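Local coordinates for sporulation-control protein spo0M (Bacillus subtilis, PDB 5CL2) that controls expression of spo0A and is needed for cells to pass the morphological stage 0 of sporulation, at residues V12-E17 with D122-F127; L49-V54 with G102-A107; C153-Y158 with G211-M216; L196-E201 with V226-S231. All coordinates share one frame; numbering follows the deposited sequence.

Contact 1: V12-E17 with D122-F127; sequences VDTILE and DHDRIF. With NA (sodium ion), chain C.
The carboxylates of Asp-122 and Asp-124 turn toward Thr-14 and hold a sodium ion between them: Asp-122 OD2 meets Thr-14 N on its anti lone pair, an almost straight bond of 2.8 Å, while OD1 is met from above the plane, 52° out of it, by His-123 N. The same oxygen OD2 reaches sodium at 2.4 Å, so one atom serves donor and metal together. A water that also ligates the sodium bonds Asp-122 OD1 and His-123 O. With CG anti to its backbone N (chi1 -167°), Asp-122 is swung across to meet Thr-14.

Asp-124 grips sodium with both oxygens, OD1 at 2.5 Å and OD2 at 2.3 Å from the ion. Thr-14 O completes the protein ligands at 2.6 Å from the sodium. The cation probably offsets much of the negative charge gathered here, to which Asp-13, whose OD1 is near but not bound to the sodium, adds. Beyond the metal the contact turns apolar: Leu-16 CD1 packs on Ile-126 CG2 at 3.5 Å, the two side chains crossing at about a right angle, and the same CD1 grazes Asp-124 CB.

The strand axes run 19° from parallel and 6.9 Å apart at their closest, without a backbone-to-backbone hydrogen bond between them. It is a worked case of a metal bridging two sheets of a beta sandwich, consistent with the arrestin-like family. Strand 11-16 pairs with strand 26-34, whereas strand 120-128 pairs with strand 106-114; Thr-14 OG1 is hydrogen-bonded to Thr-110 OG1 of strand 106-114, and Phe-89 of strand 84-92 packs against Thr-14 and Leu-16.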
# COMPACT_ATOMS: atom_id res chain seq x y z
N VAL A 12 -11.45 29.01 -11.96
CA VAL A 12 -10.64 27.89 -12.40
C VAL A 12 -11.52 26.86 -13.11
O VAL A 12 -12.63 26.62 -12.70
CB VAL A 12 -9.85 27.25 -11.23
CG1 VAL A 12 -10.78 26.69 -10.16
CG2 VAL A 12 -8.90 26.21 -11.75
N ASP A 13 -11.03 26.32 -14.22
CA ASP A 13 -11.76 25.34 -15.00
C ASP A 13 -10.79 24.26 -15.49
O ASP A 13 -9.91 24.57 -16.28
CB ASP A 13 -12.45 26.05 -16.17
CG ASP A 13 -13.40 25.15 -16.94
OD1 ASP A 13 -13.84 24.11 -16.40
OD2 ASP A 13 -13.73 25.50 -18.10
N THR A 14 -10.97 23.01 -15.08
CA THR A 14 -10.07 21.94 -15.53
C THR A 14 -10.75 21.15 -16.64
O THR A 14 -11.93 20.83 -16.54
CB THR A 14 -9.68 20.98 -14.38
OG1 THR A 14 -8.91 21.68 -13.40
CG2 THR A 14 -8.86 19.81 -14.89
N ILE A 15 -10.02 20.84 -17.69
CA ILE A 15 -10.59 20.11 -18.82
C ILE A 15 -9.66 18.95 -19.16
O ILE A 15 -8.50 19.16 -19.52
CB ILE A 15 -10.80 21.05 -20.06
CG1 ILE A 15 -11.62 22.29 -19.67
CG2 ILE A 15 -11.47 20.32 -21.22
CD1 ILE A 15 -11.61 23.40 -20.73
N LEU A 16 -10.16 17.74 -18.98
CA LEU A 16 -9.45 16.52 -19.35
C LEU A 16 -9.66 16.24 -20.83
O LEU A 16 -10.67 16.65 -21.38
CB LEU A 16 -9.94 15.34 -18.51
CG LEU A 16 -10.11 15.68 -17.03
CD1 LEU A 16 -10.91 14.59 -16.35
CD2 LEU A 16 -8.76 15.92 -16.35
N GLU A 17 -8.75 15.51 -21.47
CA GLU A 17 -8.96 15.22 -22.88
C GLU A 17 -10.00 14.11 -23.06
O GLU A 17 -10.76 14.15 -24.03
CB GLU A 17 -7.66 14.80 -23.56
CG GLU A 17 -6.60 15.87 -23.67
CD GLU A 17 -5.31 15.32 -24.27
OE1 GLU A 17 -5.30 14.13 -24.68
OE2 GLU A 17 -4.32 16.09 -24.39
N ASP A 122 -12.37 22.95 -8.62
CA ASP A 122 -13.15 22.35 -9.70
C ASP A 122 -13.30 20.84 -9.46
O ASP A 122 -12.49 20.25 -8.78
CB ASP A 122 -12.52 22.61 -11.05
CG ASP A 122 -13.45 22.29 -12.19
OD1 ASP A 122 -14.67 22.14 -11.93
OD2 ASP A 122 -12.99 22.22 -13.35
N HIS A 123 -14.33 20.24 -10.05
CA HIS A 123 -14.64 18.82 -9.91
C HIS A 123 -14.96 18.20 -11.27
O HIS A 123 -15.91 18.63 -11.95
CB HIS A 123 -15.82 18.66 -8.93
CG HIS A 123 -16.34 17.26 -8.80
ND1 HIS A 123 -16.02 16.44 -7.74
CD2 HIS A 123 -17.20 16.55 -9.58
CE1 HIS A 123 -16.65 15.28 -7.88
NE2 HIS A 123 -17.36 15.32 -8.98
N ASP A 124 -14.20 17.20 -11.67
CA ASP A 124 -14.45 16.50 -12.93
C ASP A 124 -14.54 14.99 -12.65
O ASP A 124 -13.56 14.33 -12.34
CB ASP A 124 -13.33 16.76 -13.94
CG ASP A 124 -13.28 18.23 -14.40
OD1 ASP A 124 -12.60 19.02 -13.72
OD2 ASP A 124 -13.93 18.57 -15.43
N ARG A 125 -15.71 14.43 -12.77
CA ARG A 125 -15.84 13.00 -12.67
C ARG A 125 -15.11 12.30 -13.79
O ARG A 125 -15.09 12.78 -14.92
CB ARG A 125 -17.30 12.64 -12.64
CG ARG A 125 -18.05 13.39 -11.57
CD ARG A 125 -19.40 13.65 -12.16
NE ARG A 125 -19.88 12.35 -12.63
CZ ARG A 125 -21.16 12.02 -12.77
NH1 ARG A 125 -22.08 12.94 -12.56
NH2 ARG A 125 -21.52 10.81 -13.19
N ILE A 126 -14.52 11.15 -13.49
CA ILE A 126 -14.06 10.26 -14.55
C ILE A 126 -14.63 8.86 -14.41
O ILE A 126 -14.94 8.38 -13.31
CB ILE A 126 -12.53 10.19 -14.61
CG1 ILE A 126 -11.94 9.64 -13.32
CG2 ILE A 126 -11.95 11.56 -14.83
CD1 ILE A 126 -10.50 9.17 -13.49
N PHE A 127 -14.88 8.23 -15.55
CA PHE A 127 -15.34 6.87 -15.52
C PHE A 127 -14.08 6.02 -15.63
O PHE A 127 -13.27 6.23 -16.54
CB PHE A 127 -16.34 6.59 -16.64
CG PHE A 127 -17.59 7.45 -16.57
CD1 PHE A 127 -18.62 7.14 -15.69
CD2 PHE A 127 -17.72 8.57 -17.37
CE1 PHE A 127 -19.75 7.93 -15.61
CE2 PHE A 127 -18.86 9.37 -17.31
CZ PHE A 127 -19.87 9.04 -16.43
NA NA C . -13.94 20.78 -14.95
O HOH W 1 -15.70 20.70 -14.04

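Contact 2: L49-V54 with G102-A107; sequences LSTRYV and GKVEVA
Arg-52 reaches over to Glu-105 and Lys-103 where strand 40-57 runs beside the loop leading into strand 106-114, its antiparallel neighbour in the larger sheet of the N-terminal beta sandwich, consistent with an arrestin-like fold. From CB and CG the arginine chain runs out extended as far as CD, which lies 3.5 Å from Glu-105 OE2. A bend at the next bond (chi3 -58°) then turns the guanidinium toward the other segment. NE sits 4.1 Å from Glu-105 CG, the methylene that lies over one guanidinium face. NH1 closes a salt bridge to Glu-105 OE2 at 3.2 Å. OE2 lies well out of the guanidinium plane, so no N-H points at it and the attraction is one of charge; the two planes stand 87° apart. NH2 ends 3.0 Å from Lys-103 O.

Regular pairing occupies the other end. Ser-50 N donates to Ala-107 O at 2.9 Å and Ala-107 N returns to Ser-50 O at the same length, a hydrogen-bonded pair whose side chains share a face of the sheet; Ser-50 OG makes a weak hydrogen bond with Tyr-65 OH. On the face carrying Val-106, Leu-49 CD1 meets Val-106 CG1 at 3.7 Å, and Ile-126 of the adjoining strand 120-128 packs against both residues.

Between the regular pair and the arginine, a side chain replaces the backbone donor. Thr-51 places OG1 anti to its own N (chi1 -169°), which aims the hydroxyl across the gap. Very short for a hydrogen bond, and so doubtful in its exact length, is the 2.5 Å from the donor Thr-51 OG1 to Glu-105 O.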
# COMPACT_ATOMS: atom_id res chain seq x y z
N LEU A 49 -6.99 12.91 -7.26
CA LEU A 49 -7.86 11.82 -7.70
C LEU A 49 -8.45 11.22 -6.43
O LEU A 49 -7.74 10.90 -5.49
CB LEU A 49 -7.07 10.79 -8.51
CG LEU A 49 -7.85 9.72 -9.30
CD1 LEU A 49 -8.49 10.30 -10.57
CD2 LEU A 49 -6.96 8.54 -9.62
N SER A 50 -9.77 11.14 -6.36
CA SER A 50 -10.39 10.66 -5.14
C SER A 50 -11.62 9.81 -5.37
O SER A 50 -12.22 9.79 -6.45
CB SER A 50 -10.77 11.81 -4.23
OG SER A 50 -11.76 12.58 -4.86
N THR A 51 -11.98 9.08 -4.32
CA THR A 51 -13.19 8.29 -4.37
C THR A 51 -13.74 8.28 -2.96
O THR A 51 -13.30 9.11 -2.14
CB THR A 51 -12.93 6.87 -4.93
OG1 THR A 51 -14.18 6.23 -5.19
CG2 THR A 51 -12.06 6.04 -3.99
N ARG A 52 -14.76 7.46 -2.71
CA ARG A 52 -15.31 7.29 -1.38
C ARG A 52 -15.39 5.79 -1.05
O ARG A 52 -15.48 4.95 -1.94
CB ARG A 52 -16.71 7.89 -1.28
CG ARG A 52 -16.99 9.03 -2.21
CD ARG A 52 -18.48 9.27 -2.31
NE ARG A 52 -19.19 8.09 -2.77
CZ ARG A 52 -20.42 8.11 -3.28
NH1 ARG A 52 -21.09 9.26 -3.38
NH2 ARG A 52 -20.99 6.97 -3.67
N TYR A 53 -15.37 5.46 0.23
CA TYR A 53 -15.52 4.07 0.59
C TYR A 53 -16.40 3.94 1.81
O TYR A 53 -16.57 4.90 2.57
CB TYR A 53 -14.16 3.40 0.80
CG TYR A 53 -13.37 3.85 2.01
CD1 TYR A 53 -12.58 4.99 1.97
CD2 TYR A 53 -13.38 3.09 3.18
CE1 TYR A 53 -11.83 5.38 3.09
CE2 TYR A 53 -12.64 3.45 4.28
CZ TYR A 53 -11.87 4.58 4.25
OH TYR A 53 -11.15 4.90 5.38
N VAL A 54 -16.97 2.74 1.98
CA VAL A 54 -17.96 2.54 3.03
C VAL A 54 -17.29 2.00 4.28
O VAL A 54 -16.40 1.14 4.22
CB VAL A 54 -19.08 1.57 2.61
CG1 VAL A 54 -20.15 1.48 3.70
CG2 VAL A 54 -19.72 2.03 1.33
N GLY A 102 -21.46 0.26 -10.25
CA GLY A 102 -22.23 0.27 -9.02
C GLY A 102 -22.31 1.65 -8.40
O GLY A 102 -22.71 2.63 -9.04
N LYS A 103 -21.92 1.73 -7.13
CA LYS A 103 -22.01 2.97 -6.38
C LYS A 103 -20.69 3.81 -6.40
O LYS A 103 -20.65 4.94 -5.90
CB LYS A 103 -22.44 2.65 -4.95
CG LYS A 103 -23.89 3.02 -4.65
CD LYS A 103 -24.25 2.72 -3.21
CE LYS A 103 -25.44 3.57 -2.74
NZ LYS A 103 -26.56 3.60 -3.71
N VAL A 104 -19.65 3.27 -7.01
CA VAL A 104 -18.33 3.89 -6.97
C VAL A 104 -18.18 5.13 -7.86
O VAL A 104 -18.43 5.09 -9.06
CB VAL A 104 -17.25 2.89 -7.36
CG1 VAL A 104 -15.88 3.56 -7.36
CG2 VAL A 104 -17.28 1.67 -6.42
N GLU A 105 -17.77 6.24 -7.25
CA GLU A 105 -17.40 7.40 -8.07
C GLU A 105 -15.92 7.76 -7.91
O GLU A 105 -15.36 7.71 -6.81
CB GLU A 105 -18.29 8.62 -7.74
CG GLU A 105 -17.95 9.34 -6.43
CD GLU A 105 -18.60 10.73 -6.29
OE1 GLU A 105 -18.44 11.57 -7.22
OE2 GLU A 105 -19.25 11.01 -5.25
N VAL A 106 -15.30 8.09 -9.03
CA VAL A 106 -13.92 8.58 -9.05
C VAL A 106 -13.93 9.99 -9.64
O VAL A 106 -14.45 10.22 -10.74
CB VAL A 106 -13.00 7.71 -9.89
CG1 VAL A 106 -11.62 8.35 -9.98
CG2 VAL A 106 -12.90 6.32 -9.29
N ALA A 107 -13.36 10.93 -8.90
CA ALA A 107 -13.35 12.30 -9.33
C ALA A 107 -11.93 12.88 -9.36
O ALA A 107 -11.11 12.55 -8.51
CB ALA A 107 -14.25 13.13 -8.41

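Contact 3: C153-Y158 with G211-M216; sequences CEQAPY and GWLEEM
Residues 154-158 and 211-214 travel side by side in nearly the same direction, 8° apart, joined where Trp-212 N donates to Gln-155 O (2.9 Å, in the carbonyl plane) and Tyr-158 N donates to Trp-212 O (3.1 Å). The first leaves strand 146-155 of the antiparallel C-terminal sheet, whose end also bonds Val-54 of strand 40-57, and passes into a 3-10 turn; the second belongs to the loop linking strands 195-202 and 224-229, which is thereby fastened to the strand end.

Trp-212 lies with Gln-155 O at the edge of its indole, in plane, while its CB packs on Ala-156 CB at 3.8 Å. Its ring is held further by Glu-168, which accepts from NE1, and by a cation-pi contact with Arg-204. Leu-213 starts out away from the other segment, but its CD2 swings back to Pro-157 CG at 3.7 Å and also lies against the Gln-155 amide oxygen. Glu-154 stays close to Gly-211 and pairs with Arg-210 in a salt bridge.

CG anti to the backbone N (chi1 177°) carries the Tyr-158 ring along the loop, bringing CD1 to 3.8 Å from Glu-214 CA. The ring stacks with Tyr-217, and its OH is hydrogen-bonded to Asp-194 of the second subunit. Inside the loop, Leu-213 N makes a weak hydrogen bond to Met-216 SD at 3.6 Å.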
# COMPACT_ATOMS: atom_id res chain seq x y z
N CYS A 153 -16.55 0.29 -2.85
CA CYS A 153 -15.29 0.38 -2.14
C CYS A 153 -15.55 0.25 -0.64
O CYS A 153 -16.37 0.99 -0.07
CB CYS A 153 -14.57 1.69 -2.48
SG CYS A 153 -14.11 1.71 -4.22
N GLU A 154 -14.90 -0.73 -0.03
CA GLU A 154 -15.16 -1.11 1.35
C GLU A 154 -13.92 -0.89 2.18
O GLU A 154 -12.79 -1.14 1.73
CB GLU A 154 -15.59 -2.57 1.46
CG GLU A 154 -16.78 -3.02 0.63
CD GLU A 154 -18.12 -2.58 1.17
OE1 GLU A 154 -18.33 -2.54 2.40
OE2 GLU A 154 -19.03 -2.35 0.35
N GLN A 155 -14.12 -0.42 3.40
CA GLN A 155 -13.04 -0.29 4.36
C GLN A 155 -12.27 -1.62 4.48
O GLN A 155 -12.89 -2.68 4.62
CB GLN A 155 -13.64 0.10 5.71
CG GLN A 155 -12.74 -0.14 6.88
CD GLN A 155 -13.46 0.02 8.19
OE1 GLN A 155 -14.55 -0.52 8.39
NE2 GLN A 155 -12.88 0.82 9.08
N ALA A 156 -10.94 -1.59 4.35
CA ALA A 156 -10.18 -2.85 4.44
C ALA A 156 -8.79 -2.76 5.11
O ALA A 156 -7.77 -3.15 4.51
CB ALA A 156 -10.04 -3.45 3.04
N PRO A 157 -8.74 -2.37 6.40
CA PRO A 157 -7.46 -2.35 7.11
C PRO A 157 -6.79 -3.71 7.17
O PRO A 157 -5.56 -3.76 7.22
CB PRO A 157 -7.84 -1.89 8.52
CG PRO A 157 -9.29 -2.21 8.66
CD PRO A 157 -9.86 -2.00 7.28
N TYR A 158 -7.56 -4.79 7.14
CA TYR A 158 -7.00 -6.14 7.22
C TYR A 158 -5.93 -6.46 6.18
O TYR A 158 -4.96 -7.15 6.48
CB TYR A 158 -8.13 -7.17 7.14
CG TYR A 158 -7.71 -8.63 7.14
CD1 TYR A 158 -7.29 -9.27 8.30
CD2 TYR A 158 -7.77 -9.36 5.96
CE1 TYR A 158 -6.93 -10.62 8.26
CE2 TYR A 158 -7.42 -10.69 5.93
CZ TYR A 158 -7.00 -11.31 7.06
OH TYR A 158 -6.67 -12.64 6.95
N GLY A 211 -16.91 -4.85 5.06
CA GLY A 211 -15.54 -4.44 5.28
C GLY A 211 -14.65 -5.62 5.61
O GLY A 211 -15.15 -6.70 5.90
N TRP A 212 -13.34 -5.40 5.57
CA TRP A 212 -12.38 -6.48 5.77
C TRP A 212 -11.50 -6.21 6.98
O TRP A 212 -10.61 -5.35 6.93
CB TRP A 212 -11.56 -6.65 4.50
CG TRP A 212 -12.46 -6.95 3.34
CD1 TRP A 212 -13.27 -6.07 2.67
CD2 TRP A 212 -12.71 -8.23 2.75
NE1 TRP A 212 -13.98 -6.71 1.69
CE2 TRP A 212 -13.64 -8.07 1.71
CE3 TRP A 212 -12.20 -9.52 2.98
CZ2 TRP A 212 -14.10 -9.10 0.91
CZ3 TRP A 212 -12.64 -10.56 2.19
CH2 TRP A 212 -13.58 -10.35 1.17
N LEU A 213 -11.75 -6.97 8.06
CA LEU A 213 -11.18 -6.67 9.37
C LEU A 213 -10.57 -7.89 10.05
O LEU A 213 -10.98 -9.03 9.82
CB LEU A 213 -12.24 -6.07 10.30
CG LEU A 213 -13.27 -5.09 9.74
CD1 LEU A 213 -14.36 -4.85 10.77
CD2 LEU A 213 -12.63 -3.79 9.30
N GLU A 214 -9.59 -7.63 10.92
CA GLU A 214 -8.89 -8.66 11.66
C GLU A 214 -9.82 -9.66 12.36
O GLU A 214 -9.62 -10.87 12.26
CB GLU A 214 -7.99 -8.01 12.71
CG GLU A 214 -6.52 -8.14 12.47
CD GLU A 214 -5.71 -7.33 13.46
OE1 GLU A 214 -6.29 -6.93 14.49
OE2 GLU A 214 -4.51 -7.07 13.20
N GLU A 215 -10.83 -9.14 13.04
CA GLU A 215 -11.77 -9.95 13.81
C GLU A 215 -12.60 -10.93 12.96
O GLU A 215 -13.21 -11.85 13.50
CB GLU A 215 -12.71 -9.07 14.64
CG GLU A 215 -13.20 -7.75 14.03
CD GLU A 215 -12.28 -6.53 14.29
OE1 GLU A 215 -11.03 -6.66 14.26
OE2 GLU A 215 -12.83 -5.45 14.57
N MET A 216 -12.67 -10.71 11.65
CA MET A 216 -13.36 -11.64 10.76
C MET A 216 -12.55 -12.90 10.44
O MET A 216 -13.10 -13.87 9.95
CB MET A 216 -13.77 -10.94 9.47
CG MET A 216 -14.58 -9.68 9.74
SD MET A 216 -14.95 -8.71 8.25
CE MET A 216 -16.09 -7.51 8.92

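Contact 4: L196-E201 with V226-S231; sequences LEIIFE and VRFSQS
Leu-196 and Phe-228 bond each other's N-H and C=O: Leu-196 N donates to Phe-228 O at 2.9 Å, almost straight at 177°, and Phe-228 N returns to Leu-196 O at the same length. Two residues along, Ile-198 N reaches Val-226 O at 2.9 Å and Val-226 N reaches Ile-198 O at 3.0 Å. The Glu-197 backbone bonds Leu-190 instead, and that of Phe-200 bonds Val-224.

Glu-197 and Arg-227, the non-hydrogen-bonded pair, set acid against base. Glu-197 OE1 lies near the guanidinium plane at its edge, yet 4.3 Å from Arg-227 NH1, beyond a salt bridge. Their firmer partners are Arg-225 for Glu-197 OE2 and Asp-192 for Arg-227 NH2. Glu-197 OE2 also has a long, weak ion pair with Arg-227 NH1 of the second subunit, and Arg-227 NH1 with Glu-197 OE2 of that subunit; the two Glu-197 OE1 atoms come close across the interface, which could raise the acid's pKa, though the arginines around it would oppose this.

These strands, 151° apart in direction, belong to the five-stranded antiparallel C-terminal sheet, with 224-229 outermost in the chain. The face opposite the charges is apolar: Phe-200 CE1 approaches Val-226 CB at 4.4 Å. Here CG anti to the carbonyl carbon (chi1 -63°) lays the Phe-228 ring beside its backbone N, where CE1 meets Ile-198 CD1 at 4.0 Å and Leu-196 O lies at the ring edge. Helix 236-248 packs onto Phe-228 and Phe-200.

At the N-cap, Ser-229 N donates to Glu-232 OE1 and Ser-229 OG accepts weakly from Ser-231 N at 3.3 Å.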
# COMPACT_ATOMS: atom_id res chain seq x y z
N LEU A 196 -2.25 -10.19 -11.69
CA LEU A 196 -3.42 -9.83 -10.92
C LEU A 196 -3.64 -10.83 -9.78
O LEU A 196 -3.52 -12.04 -9.98
CB LEU A 196 -4.61 -9.78 -11.86
CG LEU A 196 -5.97 -9.34 -11.37
CD1 LEU A 196 -6.69 -8.66 -12.50
CD2 LEU A 196 -6.70 -10.57 -10.95
N GLU A 197 -3.96 -10.33 -8.60
CA GLU A 197 -4.30 -11.21 -7.48
C GLU A 197 -5.80 -11.17 -7.17
O GLU A 197 -6.40 -10.09 -7.11
CB GLU A 197 -3.49 -10.81 -6.25
CG GLU A 197 -3.63 -11.70 -5.06
CD GLU A 197 -2.45 -11.57 -4.13
OE1 GLU A 197 -1.46 -10.95 -4.55
OE2 GLU A 197 -2.49 -12.09 -2.99
N ILE A 198 -6.41 -12.33 -6.96
CA ILE A 198 -7.84 -12.41 -6.63
C ILE A 198 -8.07 -12.96 -5.24
O ILE A 198 -7.48 -13.97 -4.86
CB ILE A 198 -8.63 -13.27 -7.61
CG1 ILE A 198 -8.31 -12.87 -9.04
CG2 ILE A 198 -10.11 -13.10 -7.38
CD1 ILE A 198 -9.27 -13.39 -10.02
N ILE A 199 -8.89 -12.25 -4.48
CA ILE A 199 -9.31 -12.73 -3.17
C ILE A 199 -10.75 -13.20 -3.31
O ILE A 199 -11.60 -12.50 -3.87
CB ILE A 199 -9.17 -11.64 -2.11
CG1 ILE A 199 -7.71 -11.22 -1.98
CG2 ILE A 199 -9.73 -12.11 -0.78
CD1 ILE A 199 -7.50 -10.00 -1.12
N PHE A 200 -11.00 -14.42 -2.85
CA PHE A 200 -12.30 -15.07 -2.97
C PHE A 200 -12.91 -15.18 -1.60
O PHE A 200 -12.23 -15.49 -0.63
CB PHE A 200 -12.17 -16.48 -3.58
CG PHE A 200 -11.65 -16.49 -4.98
CD1 PHE A 200 -10.29 -16.33 -5.25
CD2 PHE A 200 -12.50 -16.73 -6.04
CE1 PHE A 200 -9.81 -16.36 -6.53
CE2 PHE A 200 -12.02 -16.77 -7.34
CZ PHE A 200 -10.67 -16.58 -7.58
N GLU A 201 -14.20 -14.93 -1.51
CA GLU A 201 -14.91 -15.18 -0.27
C GLU A 201 -16.36 -15.51 -0.66
O GLU A 201 -16.78 -15.21 -1.77
CB GLU A 201 -14.73 -13.96 0.65
CG GLU A 201 -15.36 -13.99 2.02
CD GLU A 201 -14.81 -15.01 2.98
OE1 GLU A 201 -13.67 -14.88 3.47
OE2 GLU A 201 -15.57 -15.92 3.29
N VAL A 226 -5.37 -16.00 -4.49
CA VAL A 226 -4.65 -16.61 -5.61
C VAL A 226 -4.07 -15.61 -6.62
O VAL A 226 -4.80 -14.74 -7.12
CB VAL A 226 -5.56 -17.60 -6.38
CG1 VAL A 226 -4.90 -18.06 -7.68
CG2 VAL A 226 -5.95 -18.80 -5.49
N ARG A 227 -2.78 -15.74 -6.94
CA ARG A 227 -2.19 -14.89 -7.96
C ARG A 227 -2.23 -15.52 -9.36
O ARG A 227 -1.90 -16.69 -9.52
CB ARG A 227 -0.74 -14.54 -7.61
CG ARG A 227 0.02 -14.01 -8.81
CD ARG A 227 1.26 -13.24 -8.41
NE ARG A 227 1.57 -12.27 -9.44
CZ ARG A 227 1.20 -10.99 -9.39
NH1 ARG A 227 0.54 -10.54 -8.32
NH2 ARG A 227 1.50 -10.17 -10.38
N PHE A 228 -2.69 -14.75 -10.33
CA PHE A 228 -2.65 -15.07 -11.75
C PHE A 228 -1.63 -14.17 -12.46
O PHE A 228 -1.50 -12.98 -12.13
CB PHE A 228 -4.01 -14.84 -12.42
CG PHE A 228 -5.11 -15.73 -11.90
CD1 PHE A 228 -5.63 -15.55 -10.62
CD2 PHE A 228 -5.68 -16.69 -12.71
CE1 PHE A 228 -6.65 -16.36 -10.16
CE2 PHE A 228 -6.71 -17.50 -12.25
CZ PHE A 228 -7.19 -17.33 -10.98
N SER A 229 -0.94 -14.71 -13.46
CA SER A 229 -0.02 -13.89 -14.23
C SER A 229 -0.72 -13.37 -15.45
O SER A 229 -1.85 -13.75 -15.73
CB SER A 229 1.19 -14.69 -14.67
OG SER A 229 0.84 -15.45 -15.81
N GLN A 230 -0.02 -12.53 -16.21
CA GLN A 230 -0.56 -11.97 -17.45
C GLN A 230 -0.98 -13.05 -18.46
O GLN A 230 -2.06 -12.95 -19.06
CB GLN A 230 0.47 -11.05 -18.09
CG GLN A 230 0.08 -10.53 -19.46
CD GLN A 230 0.98 -9.39 -19.94
OE1 GLN A 230 2.08 -9.19 -19.42
NE2 GLN A 230 0.50 -8.64 -20.93
N SER A 231 -0.14 -14.07 -18.64
CA SER A 231 -0.42 -15.12 -19.63
C SER A 231 -1.73 -15.83 -19.30
O SER A 231 -2.58 -16.03 -20.17
CB SER A 231 0.71 -16.16 -19.68
OG SER A 231 1.99 -15.56 -19.77

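Overall arrangement
In space the contacts lead from the sodium site to the C-terminal sheet; in sequence contact 2 lies between the two segments of contact 1, and contacts 3 and 4 interleave. Contacts 1 and 2 share neighbouring strands of one sheet: their centres lie about 15 Å apart, Ile-126 N probably bonds Val-106 O at 2.9 Å, and Ala-107 has its side chain about 10 Å from the metal. Contact 2 passes to contact 3 where Val-54 N probably bonds Cys-153 O at 2.8 Å, coupling the N-terminal sandwich to the C-terminal sheet. Contacts 3 and 4 meet through Trp-212 and Glu-201, and both reach the second subunit. The centres of contacts 1 and 4 stand about 33 Å apart.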